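Local structure of uncharacterized protein (Yersinia pestis, 4RGI) at residues 37-42 / 68-73. The protein is of unknown function but consists of a small KTSC domain, an antiparallel beta sheet packed with two helices. Residues are numbered along the deposited sequence; the frame is centred on the assembly and turned at random.
Sequences QYLGVP and LCRKIG
Gln-37 and Arg-70 form a hydrogen-bonded pair of an antiparallel ladder in which strand 69-72 forms one edge of the antiparallel sheet of this alpha-beta sandwich, returning after two helices to lie beside strand 34-39. Gln-37 N reaches Arg-70 O at 2.8 Å and Arg-70 N answers to Gln-37 O; Leu-39 N adds a bond to Leu-68 O. The close packing lies on the face of Tyr-38 and Cys-69, a non-hydrogen-bonded pair whose CA atoms are 4.4 Å apart. Cysteine is small enough to lie against a buried ring: its CB sits over one face in a CH-pi contact, 3.6 Å from the Tyr-38 ring centroid, and with chi1 at 78° SG is set beside the ring, which it meets obliquely. The other face, bearing Gln-37 and Arg-70, is looser and more solvent-accessible. There an extended arginine suits the exposed edge strand, and the glutamine amide beside it can accept from Arg-70 through OE1 while NE2 donates to Glu-27. Ile-72 CG2 lies 3.7 Å from Gln-37 CD, giving the amide an apolar neighbour. Leu-39 places its methyl groups over one face of the guanidinium, and its CD1 lies 4.1 Å from Leu-68 CD2. Arg-70 presents two nitrogens side-on to Gln-37 OE1, which lies in the guanidinium plane, 2.9 Å from Arg-70 NE and 3.1 Å from Arg-70 NH2.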
loop_
_atom_site.group_PDB
_atom_site.type_symbol
_atom_site.label_atom_id
_atom_site.label_comp_id
_atom_site.label_asym_id
_atom_site.label_seq_id
_atom_site.Cartn_x
_atom_site.Cartn_y
_atom_site.Cartn_z
ATOM N N GLN A 37 -3.574 -6.638 -1.580
ATOM C CA GLN A 37 -4.043 -6.169 -0.294
ATOM C C GLN A 37 -3.132 -6.678 0.804
ATOM O O GLN A 37 -2.744 -7.843 0.781
ATOM C CB GLN A 37 -5.479 -6.632 -0.037
ATOM C CG GLN A 37 -6.460 -6.034 -1.013
ATOM C CD GLN A 37 -7.852 -6.572 -0.814
ATOM O OE1 GLN A 37 -8.023 -7.670 -0.296
ATOM N NE2 GLN A 37 -8.854 -5.801 -1.214
ATOM N N TYR A 38 -2.821 -5.806 1.761
ATOM C CA TYR A 38 -1.989 -6.134 2.912
ATOM C C TYR A 38 -2.861 -6.037 4.145
ATOM O O TYR A 38 -3.545 -5.038 4.345
ATOM C CB TYR A 38 -0.788 -5.191 3.024
ATOM C CG TYR A 38 0.230 -5.456 1.941
ATOM C CD1 TYR A 38 1.323 -6.274 2.189
ATOM C CD2 TYR A 38 0.063 -4.944 0.659
ATOM C CE1 TYR A 38 2.257 -6.552 1.190
ATOM C CE2 TYR A 38 0.989 -5.219 -0.349
ATOM C CZ TYR A 38 2.078 -6.023 -0.073
ATOM O OH TYR A 38 3.002 -6.298 -1.060
ATOM N N LEU A 39 -2.846 -7.075 4.967
ATOM C CA LEU A 39 -3.825 -7.183 6.036
ATOM C C LEU A 39 -3.202 -6.840 7.359
ATOM O O LEU A 39 -2.053 -7.164 7.604
ATOM C CB LEU A 39 -4.410 -8.592 6.090
ATOM C CG LEU A 39 -5.005 -9.091 4.786
ATOM C CD1 LEU A 39 -5.599 -10.456 5.016
ATOM C CD2 LEU A 39 -6.065 -8.138 4.350
ATOM N N GLY A 40 -3.959 -6.166 8.209
ATOM C CA GLY A 40 -3.504 -5.888 9.552
ATOM C C GLY A 40 -2.471 -4.789 9.597
ATOM O O GLY A 40 -1.540 -4.851 10.374
ATOM N N VAL A 41 -2.661 -3.777 8.759
ATOM C CA VAL A 41 -1.762 -2.635 8.673
ATOM C C VAL A 41 -2.313 -1.480 9.493
ATOM O O VAL A 41 -3.445 -1.055 9.270
ATOM C CB VAL A 41 -1.584 -2.202 7.191
ATOM C CG1 VAL A 41 -0.691 -0.993 7.073
ATOM C CG2 VAL A 41 -1.016 -3.357 6.392
ATOM N N PRO A 42 -1.516 -0.965 10.445
ATOM C CA PRO A 42 -1.968 0.130 11.297
ATOM C C PRO A 42 -2.074 1.444 10.541
ATOM O O PRO A 42 -1.352 1.676 9.580
ATOM C CB PRO A 42 -0.883 0.212 12.373
ATOM C CG PRO A 42 0.316 -0.341 11.742
ATOM C CD PRO A 42 -0.164 -1.416 10.808
ATOM N N LEU A 68 0.739 -9.896 5.967
ATOM C CA LEU A 68 0.146 -10.879 5.063
ATOM C C LEU A 68 -0.468 -10.176 3.867
ATOM O O LEU A 68 -1.179 -9.178 4.025
ATOM C CB LEU A 68 -0.912 -11.701 5.791
ATOM C CG LEU A 68 -1.394 -13.038 5.235
ATOM C CD1 LEU A 68 -2.041 -13.792 6.371
ATOM C CD2 LEU A 68 -2.396 -12.862 4.110
ATOM N N CYS A 69 -0.220 -10.708 2.676
ATOM C CA CYS A 69 -0.806 -10.095 1.498
ATOM C C CYS A 69 -1.455 -11.083 0.559
ATOM O O CYS A 69 -1.161 -12.286 0.572
ATOM C CB CYS A 69 0.234 -9.272 0.746
ATOM S SG CYS A 69 1.377 -10.191 -0.255
ATOM N N ARG A 70 -2.389 -10.571 -0.223
ATOM C CA ARG A 70 -3.042 -11.365 -1.241
ATOM C C ARG A 70 -3.232 -10.525 -2.495
ATOM O O ARG A 70 -3.472 -9.313 -2.428
ATOM C CB ARG A 70 -4.379 -11.899 -0.737
ATOM C CG ARG A 70 -5.347 -10.835 -0.326
ATOM C CD ARG A 70 -6.565 -11.418 0.351
ATOM N NE ARG A 70 -7.493 -10.358 0.732
ATOM C CZ ARG A 70 -8.372 -10.461 1.721
ATOM N NH1 ARG A 70 -8.437 -11.581 2.426
ATOM N NH2 ARG A 70 -9.178 -9.445 2.007
ATOM N N LYS A 71 -3.099 -11.176 -3.646
ATOM C CA LYS A 71 -3.289 -10.508 -4.913
ATOM C C LYS A 71 -4.775 -10.517 -5.254
ATOM O O LYS A 71 -5.456 -11.529 -5.073
ATOM C CB LYS A 71 -2.479 -11.182 -6.017
ATOM C CG LYS A 71 -2.409 -10.349 -7.274
ATOM C CD LYS A 71 -1.624 -11.014 -8.388
ATOM C CE LYS A 71 -1.536 -10.075 -9.584
ATOM N NZ LYS A 71 -1.347 -10.794 -10.859
ATOM N N ILE A 72 -5.289 -9.393 -5.729
ATOM C CA ILE A 72 -6.692 -9.355 -6.132
ATOM C C ILE A 72 -6.817 -9.139 -7.636
ATOM O O ILE A 72 -6.036 -8.409 -8.242
ATOM C CB ILE A 72 -7.472 -8.269 -5.375
ATOM C CG1 ILE A 72 -6.958 -6.875 -5.719
ATOM C CG2 ILE A 72 -7.393 -8.505 -3.879
ATOM C CD1 ILE A 72 -7.796 -5.771 -5.128
ATOM N N GLY A 73 -7.804 -9.798 -8.236
ATOM C CA GLY A 73 -7.999 -9.736 -9.674
ATOM C C GLY A 73 -8.779 -10.926 -10.201
ATOM O O GLY A 73 -9.433 -11.639 -9.435
#